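Local coordinates for adenylation domain (Streptomyces sp., PDB 5N9X), which belongs to the ANL superfamily, with a large AMP-binding region and a smaller C-terminal domain, and is modelled with ATP and threonine, at residues Asp33-His38 and Gly225-Val230; Gly47-Trp52 and Asn80-Met85. All coordinates share one frame; numbering follows the deposited sequence.

Contact 1: residues Asp33-His38 and Gly225-Val230; sequences DRTALH and GAELVV
The imidazole of His38 meets the carboxylate of Glu227 at its ring edge, while the guanidinium of Arg34 receives the carbonyl oxygen of Gly225 at its own edge, in plane. His38 ND1 donates to Glu227 OE2 at 2.6 Å in a short but bent bond, on the syn side and somewhat out of the carboxylate plane, with ring and carboxylate planes 54° apart. Glu227 reaches the ring because CG stands anti to the backbone N (chi1 -167°) and the chain continues extended; on the way its CG lies beside the methyl CG2 of Thr35, which suits this apolar part of the glutamate. A bend at chi3 (75°) brings Arg34 NE to Gly225 O at 3.1 Å, above the carbonyl plane, while NH2 is bound to the backbone oxygen of Ala199. Gly225 has a positive phi, a backbone that suits glycine. A water joins Thr35 O and Gly225 O.

Leu37 and His38 pair in parallel with Leu228 and Val229 inside a mixed sheet. Leu228 N bonds to Ala36 O at 2.8 Å, His38 N to Leu228 O at 3.0 Å and Val230 N to His38 O at 3.0 Å. Ala36 and Leu37 both face Ile44 in a classic beta bulge on the other side of strand 35-39. Leu37 and Leu228 lie side by side, CD2 to CD2 3.9 Å, on the sheet face turned from His38; Leu228 also packs on helix 213-222. The N-H given by His38 should limit its ring's rotation and, with Arg202 as a long, weak second partner, would probably favour an ionised carboxylate despite burial.

Contact 2: residues Gly47-Trp52 and Asn80-Met85; sequences GLLHSW and NAIAAM
Asn80 OD1 is the polar atom that approaches the Trp52 indole, lying in the ring plane at its edge, 3.2 Å from both CZ2 and CH2. Being in that plane, the oxygen faces the weakly positive C-H rim of the benzene ring; the amide itself stands nearly perpendicular to the ring (81°). Each residue has a polar partner beyond the pair: Trp52 NE1 bonds to the backbone oxygen of Val139, and Asn80 ND2 to the carboxylate of Glu136, which should limit the rotation of indole and amide.

Over one face of the same indole sits Ala83 CB, 3.5 Å from the centroid of the six-membered ring and nearly on its normal, a CH-pi contact. This is a helix-helix packing in the AMP-binding region: the axes of 47-52 and 80-85 cross at -60° and approach to 9.6 Å. Alanine suits the crossing, since its small methyl fits under the face of the broad indole. Trp52 CG is anti to the backbone N (chi1 -175°), which carries the ring across toward the second helix. One turn earlier, Leu49 divides its branches: CD1 lies 3.8 Å from Ala83 CB, CD2 4.3 Å from Ile82 CG2.

Contacts 1 and 2 form one continuous layer of packing, their centres 12 Å apart. Leu49 of contact 2 fits against the strand of contact 1, its CD2 lying 3.8 Å from Ala36 CB and 3.9 Å from Leu37 CG. Ile82 meets both strands: its CG2 is 3.9 Å from Leu37 CD2, and its CD1 is 4.3 Å from Leu228 CD2. The helices thus cover the leucine face of the sheet, leaving His38 and Glu227 on the other face. Helix 213-222 contributes Ile218 to this apolar core, touching both Leu228 and Ile82. None of the residues in the two contacts belongs to the threonine pocket, which includes Phe211 and Asp212.

Contact 1: residues Asp33-His38 and Gly225-Val230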
ATOM      1  N   ASP A  33      -7.397 -24.529  16.449  1.00 18.27           N
ATOM      2  CA  ASP A  33      -6.871 -24.205  17.767  1.00 18.99           C
ATOM      3  C   ASP A  33      -5.847 -23.066  17.739  1.00 22.92           C
ATOM      4  O   ASP A  33      -5.647 -22.383  18.757  1.00 24.46           O
ATOM      5  CB  ASP A  33      -6.251 -25.460  18.395  1.00 23.40           C
ATOM      6  CG  ASP A  33      -5.195 -26.096  17.487  1.00 33.88           C
ATOM      7  OD1 ASP A  33      -5.344 -26.022  16.237  1.00 23.46           O
ATOM      8  OD2 ASP A  33      -4.198 -26.640  18.019  1.00 46.64           O
ATOM      9  N   ARG A  34      -5.211 -22.850  16.589  1.00 15.03           N
ATOM     10  CA  ARG A  34      -4.239 -21.761  16.449  1.00 16.26           C
ATOM     11  C   ARG A  34      -4.863 -20.375  16.598  1.00 14.22           C
ATOM     12  O   ARG A  34      -6.064 -20.191  16.355  1.00 14.54           O
ATOM     13  CB  ARG A  34      -3.507 -21.856  15.093  1.00 19.35           C
ATOM     14  CG  ARG A  34      -2.653 -23.097  14.932  1.00 14.27           C
ATOM     15  CD  ARG A  34      -1.761 -23.012  13.712  1.00 18.30           C
ATOM     16  NE  ARG A  34      -0.628 -22.112  13.905  1.00 20.79           N
ATOM     17  CZ  ARG A  34       0.395 -22.355  14.721  1.00 22.89           C
ATOM     18  NH1 ARG A  34       0.435 -23.478  15.437  1.00 20.74           N
ATOM     19  NH2 ARG A  34       1.383 -21.478  14.820  1.00 17.58           N
ATOM     20  N   THR A  35      -4.034 -19.400  16.976  1.00 15.21           N
ATOM     21  CA  THR A  35      -4.494 -18.024  17.176  1.00 12.03           C
ATOM     22  C   THR A  35      -4.549 -17.287  15.841  1.00 15.88           C
ATOM     23  O   THR A  35      -3.523 -17.128  15.171  1.00 19.99           O
ATOM     24  CB  THR A  35      -3.561 -17.241  18.147  1.00 17.67           C
ATOM     25  OG1 THR A  35      -3.431 -17.944  19.394  1.00 26.81           O
ATOM     26  CG2 THR A  35      -4.110 -15.850  18.432  1.00 21.89           C
ATOM     27  N   ALA A  36      -5.732 -16.832  15.448  1.00 15.47           N
ATOM     28  CA  ALA A  36      -5.853 -16.062  14.226  1.00 13.40           C
ATOM     29  C   ALA A  36      -5.558 -14.574  14.493  1.00 20.42           C
ATOM     30  O   ALA A  36      -4.822 -13.927  13.738  1.00 17.34           O
ATOM     31  CB  ALA A  36      -7.238 -16.244  13.621  1.00 12.81           C
ATOM     32  N   LEU A  37      -6.143 -14.037  15.563  1.00 20.17           N
ATOM     33  CA  LEU A  37      -5.973 -12.628  15.889  1.00 19.70           C
ATOM     34  C   LEU A  37      -5.392 -12.466  17.274  1.00 27.60           C
ATOM     35  O   LEU A  37      -5.795 -13.166  18.211  1.00 26.00           O
ATOM     36  CB  LEU A  37      -7.303 -11.866  15.795  1.00 24.23           C
ATOM     37  CG  LEU A  37      -8.135 -11.968  14.511  1.00 21.00           C
ATOM     38  CD1 LEU A  37      -9.401 -11.155  14.658  1.00 19.00           C
ATOM     39  CD2 LEU A  37      -7.355 -11.521  13.271  1.00 17.00           C
ATOM     40  N   HIS A  38      -4.447 -11.534  17.385  1.00 27.11           N
ATOM     41  CA  HIS A  38      -3.825 -11.174  18.656  1.00 30.48           C
ATOM     42  C   HIS A  38      -3.908  -9.663  18.846  1.00 28.66           C
ATOM     43  O   HIS A  38      -3.196  -8.910  18.183  1.00 24.36           O
ATOM     44  CB  HIS A  38      -2.367 -11.633  18.687  1.00 32.85           C
ATOM     45  CG  HIS A  38      -1.770 -11.684  20.061  1.00 37.29           C
ATOM     46  ND1 HIS A  38      -0.515 -12.208  20.298  1.00 34.82           N
ATOM     47  CD2 HIS A  38      -2.256 -11.308  21.263  1.00 42.33           C
ATOM     48  CE1 HIS A  38      -0.250 -12.131  21.590  1.00 35.14           C
ATOM     49  NE2 HIS A  38      -1.285 -11.592  22.199  1.00 38.52           N
ATOM     50  N   GLY A 225      -2.591 -20.090   8.563  1.00 18.00           N
ATOM     51  CA  GLY A 225      -2.717 -20.517   9.948  1.00 16.08           C
ATOM     52  C   GLY A 225      -1.883 -19.676  10.898  1.00 15.66           C
ATOM     53  O   GLY A 225      -1.905 -19.886  12.120  1.00 13.78           O
ATOM     54  N   ALA A 226      -1.143 -18.726  10.329  1.00 12.09           N
ATOM     55  CA  ALA A 226      -0.278 -17.857  11.108  1.00 10.84           C
ATOM     56  C   ALA A 226      -1.106 -16.900  11.959  1.00 13.49           C
ATOM     57  O   ALA A 226      -2.326 -16.809  11.830  1.00 15.06           O
ATOM     58  CB  ALA A 226       0.669 -17.069  10.195  1.00 10.25           C
ATOM     59  N   GLU A 227      -0.425 -16.167  12.816  1.00  9.51           N
ATOM     60  CA  GLU A 227      -1.069 -15.208  13.693  1.00 16.04           C
ATOM     61  C   GLU A 227      -1.041 -13.790  13.116  1.00 17.16           C
ATOM     62  O   GLU A 227      -0.019 -13.366  12.562  1.00 13.62           O
ATOM     63  CB  GLU A 227      -0.371 -15.232  15.050  1.00 14.99           C
ATOM     64  CG  GLU A 227      -1.084 -14.528  16.149  1.00 20.69           C
ATOM     65  CD  GLU A 227      -0.293 -14.597  17.434  1.00 21.66           C
ATOM     66  OE1 GLU A 227       0.225 -15.685  17.762  1.00 26.46           O
ATOM     67  OE2 GLU A 227      -0.130 -13.548  18.076  1.00 26.23           O
ATOM     68  N   LEU A 228      -2.153 -13.067  13.249  1.00 13.89           N
ATOM     69  CA  LEU A 228      -2.220 -11.661  12.850  1.00 14.07           C
ATOM     70  C   LEU A 228      -2.226 -10.752  14.092  1.00 16.39           C
ATOM     71  O   LEU A 228      -3.209 -10.682  14.838  1.00 16.25           O
ATOM     72  CB  LEU A 228      -3.461 -11.395  11.981  1.00 16.17           C
ATOM     73  CG  LEU A 228      -3.638  -9.958  11.457  1.00 13.88           C
ATOM     74  CD1 LEU A 228      -2.489  -9.542  10.545  1.00 11.91           C
ATOM     75  CD2 LEU A 228      -4.968  -9.766  10.715  1.00 14.90           C
ATOM     76  N   VAL A 229      -1.124 -10.057  14.314  1.00 14.23           N
ATOM     77  CA  VAL A 229      -1.025  -9.135  15.432  1.00 20.02           C
ATOM     78  C   VAL A 229      -1.594  -7.750  15.061  1.00 14.90           C
ATOM     79  O   VAL A 229      -1.047  -7.063  14.203  1.00 13.03           O
ATOM     80  CB  VAL A 229       0.427  -9.019  15.887  1.00 11.34           C
ATOM     81  CG1 VAL A 229       0.539  -8.116  17.097  1.00 10.95           C
ATOM     82  CG2 VAL A 229       0.972 -10.406  16.188  1.00 13.22           C
ATOM     83  N   VAL A 230      -2.693  -7.347  15.691  1.00 13.18           N
ATOM     84  CA  VAL A 230      -3.348  -6.094  15.305  1.00 20.45           C
ATOM     85  C   VAL A 230      -2.723  -4.935  16.053  1.00 29.18           C
ATOM     86  O   VAL A 230      -2.685  -4.956  17.276  1.00 29.26           O
ATOM     87  CB  VAL A 230      -4.865  -6.112  15.586  1.00 25.60           C
ATOM     88  CG1 VAL A 230      -5.489  -4.728  15.315  1.00 20.41           C
ATOM     89  CG2 VAL A 230      -5.545  -7.179  14.756  1.00 14.71           C
TER
HETATM   90  O   HOH W   1      -1.219 -18.642  14.535  1.00 25.42           O

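Contact 2: residues Gly47-Trp52 and Asn80-Met85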
ATOM      1  N   GLY A  47     -10.764 -21.276  14.720  1.00 20.05           N
ATOM      2  CA  GLY A  47     -12.078 -21.865  14.958  1.00 18.44           C
ATOM      3  C   GLY A  47     -13.176 -20.892  15.376  1.00 18.45           C
ATOM      4  O   GLY A  47     -14.288 -20.942  14.828  1.00 18.03           O
ATOM      5  N   LEU A  48     -12.882 -20.006  16.329  1.00 19.24           N
ATOM      6  CA  LEU A  48     -13.905 -19.069  16.818  1.00 28.60           C
ATOM      7  C   LEU A  48     -14.129 -17.888  15.861  1.00 20.12           C
ATOM      8  O   LEU A  48     -15.268 -17.449  15.671  1.00 23.66           O
ATOM      9  CB  LEU A  48     -13.553 -18.573  18.235  1.00 26.75           C
ATOM     10  CG  LEU A  48     -14.439 -17.449  18.809  1.00 34.11           C
ATOM     11  CD1 LEU A  48     -15.860 -17.901  19.194  1.00 23.60           C
ATOM     12  CD2 LEU A  48     -13.736 -16.763  20.018  1.00 30.19           C
ATOM     13  N   LEU A  49     -13.053 -17.385  15.258  1.00 19.80           N
ATOM     14  CA  LEU A  49     -13.174 -16.405  14.179  1.00 15.68           C
ATOM     15  C   LEU A  49     -14.052 -16.957  13.036  1.00 15.91           C
ATOM     16  O   LEU A  49     -14.946 -16.265  12.536  1.00 14.61           O
ATOM     17  CB  LEU A  49     -11.786 -15.997  13.660  1.00 13.63           C
ATOM     18  CG  LEU A  49     -11.717 -14.883  12.595  1.00 14.88           C
ATOM     19  CD1 LEU A  49     -12.665 -13.693  12.907  1.00 14.16           C
ATOM     20  CD2 LEU A  49     -10.293 -14.392  12.344  1.00 13.37           C
ATOM     21  N   HIS A  50     -13.814 -18.212  12.654  1.00 14.67           N
ATOM     22  CA  HIS A  50     -14.614 -18.846  11.618  1.00 13.80           C
ATOM     23  C   HIS A  50     -16.094 -18.904  11.988  1.00 20.75           C
ATOM     24  O   HIS A  50     -16.960 -18.593  11.166  1.00 19.81           O
ATOM     25  CB  HIS A  50     -14.109 -20.248  11.313  1.00 16.11           C
ATOM     26  CG  HIS A  50     -14.781 -20.867  10.130  1.00 22.51           C
ATOM     27  ND1 HIS A  50     -15.769 -21.826  10.247  1.00 24.04           N
ATOM     28  CD2 HIS A  50     -14.632 -20.640   8.802  1.00 18.08           C
ATOM     29  CE1 HIS A  50     -16.181 -22.175   9.041  1.00 23.79           C
ATOM     30  NE2 HIS A  50     -15.508 -21.470   8.147  1.00 22.92           N
ATOM     31  N   SER A  51     -16.382 -19.297  13.227  1.00 19.18           N
ATOM     32  CA  SER A  51     -17.752 -19.292  13.723  1.00 19.82           C
ATOM     33  C   SER A  51     -18.434 -17.930  13.643  1.00 16.17           C
ATOM     34  O   SER A  51     -19.567 -17.814  13.180  1.00 16.86           O
ATOM     35  CB  SER A  51     -17.791 -19.771  15.172  1.00 15.24           C
ATOM     36  OG  SER A  51     -18.034 -21.152  15.204  1.00 31.77           O
ATOM     37  N   TRP A  52     -17.735 -16.922  14.145  1.00 16.36           N
ATOM     38  CA  TRP A  52     -18.214 -15.554  14.221  1.00 15.25           C
ATOM     39  C   TRP A  52     -18.557 -15.079  12.797  1.00 23.58           C
ATOM     40  O   TRP A  52     -19.657 -14.562  12.527  1.00 22.25           O
ATOM     41  CB  TRP A  52     -17.118 -14.715  14.896  1.00 16.85           C
ATOM     42  CG  TRP A  52     -17.408 -13.282  15.197  1.00 21.86           C
ATOM     43  CD1 TRP A  52     -18.575 -12.601  14.969  1.00 22.42           C
ATOM     44  CD2 TRP A  52     -16.522 -12.355  15.847  1.00 15.24           C
ATOM     45  NE1 TRP A  52     -18.450 -11.301  15.408  1.00 20.42           N
ATOM     46  CE2 TRP A  52     -17.201 -11.129  15.951  1.00 15.52           C
ATOM     47  CE3 TRP A  52     -15.214 -12.447  16.336  1.00 18.26           C
ATOM     48  CZ2 TRP A  52     -16.616  -9.995  16.543  1.00 18.10           C
ATOM     49  CZ3 TRP A  52     -14.625 -11.315  16.906  1.00 14.13           C
ATOM     50  CH2 TRP A  52     -15.325 -10.113  17.007  1.00 22.35           C
ATOM     51  N   ASN A  80     -13.443  -6.980  15.750  1.00 18.04           N
ATOM     52  CA  ASN A  80     -14.712  -6.749  15.065  1.00 15.72           C
ATOM     53  C   ASN A  80     -14.535  -6.377  13.604  1.00 13.41           C
ATOM     54  O   ASN A  80     -15.279  -6.834  12.755  1.00 18.55           O
ATOM     55  CB  ASN A  80     -15.534  -5.642  15.757  1.00 25.37           C
ATOM     56  CG  ASN A  80     -15.803  -5.922  17.237  1.00 21.59           C
ATOM     57  OD1 ASN A  80     -16.051  -7.067  17.649  1.00 19.41           O
ATOM     58  ND2 ASN A  80     -15.785  -4.863  18.033  1.00 18.86           N
ATOM     59  N   ALA A  81     -13.562  -5.532  13.309  1.00 16.22           N
ATOM     60  CA  ALA A  81     -13.330  -5.104  11.937  1.00 15.16           C
ATOM     61  C   ALA A  81     -12.953  -6.287  11.042  1.00 19.76           C
ATOM     62  O   ALA A  81     -13.426  -6.393   9.905  1.00 21.76           O
ATOM     63  CB  ALA A  81     -12.247  -4.031  11.889  1.00 12.16           C
ATOM     64  N   ILE A  82     -12.111  -7.175  11.566  1.00 15.56           N
ATOM     65  CA  ILE A  82     -11.644  -8.325  10.823  1.00 14.29           C
ATOM     66  C   ILE A  82     -12.773  -9.334  10.612  1.00 20.56           C
ATOM     67  O   ILE A  82     -12.954  -9.874   9.494  1.00 18.69           O
ATOM     68  CB  ILE A  82     -10.456  -9.036  11.552  1.00 11.30           C
ATOM     69  CG1 ILE A  82      -9.239  -8.112  11.649  1.00 12.07           C
ATOM     70  CG2 ILE A  82     -10.116 -10.326  10.852  1.00  9.65           C
ATOM     71  CD1 ILE A  82      -8.652  -7.692  10.280  1.00 13.59           C
ATOM     72  N   ALA A  83     -13.509  -9.614  11.685  1.00  9.85           N
ATOM     73  CA  ALA A  83     -14.592 -10.578  11.610  1.00 13.42           C
ATOM     74  C   ALA A  83     -15.695 -10.058  10.671  1.00 15.19           C
ATOM     75  O   ALA A  83     -16.252 -10.816   9.869  1.00 14.37           O
ATOM     76  CB  ALA A  83     -15.151 -10.878  13.022  1.00 14.77           C
ATOM     77  N   ALA A  84     -15.982  -8.764  10.755  1.00  9.92           N
ATOM     78  CA  ALA A  84     -16.906  -8.153   9.819  1.00 16.73           C
ATOM     79  C   ALA A  84     -16.422  -8.327   8.385  1.00 16.33           C
ATOM     80  O   ALA A  84     -17.213  -8.604   7.472  1.00 16.42           O
ATOM     81  CB  ALA A  84     -17.098  -6.673  10.141  1.00 18.11           C
ATOM     82  N   MET A  85     -15.126  -8.180   8.159  1.00 16.94           N
ATOM     83  CA  MET A  85     -14.685  -8.212   6.779  1.00 21.56           C
ATOM     84  C   MET A  85     -14.790  -9.656   6.251  1.00 17.78           C
ATOM     85  O   MET A  85     -15.155  -9.880   5.101  1.00 17.85           O
ATOM     86  CB  MET A  85     -13.279  -7.615   6.650  1.00 19.33           C
ATOM     87  CG  MET A  85     -12.621  -7.884   5.326  1.00 20.99           C
ATOM     88  SD  MET A  85     -11.537  -9.318   5.476  1.00 37.76           S
ATOM     89  CE  MET A  85      -9.980  -8.455   5.736  1.00 28.17           C
TER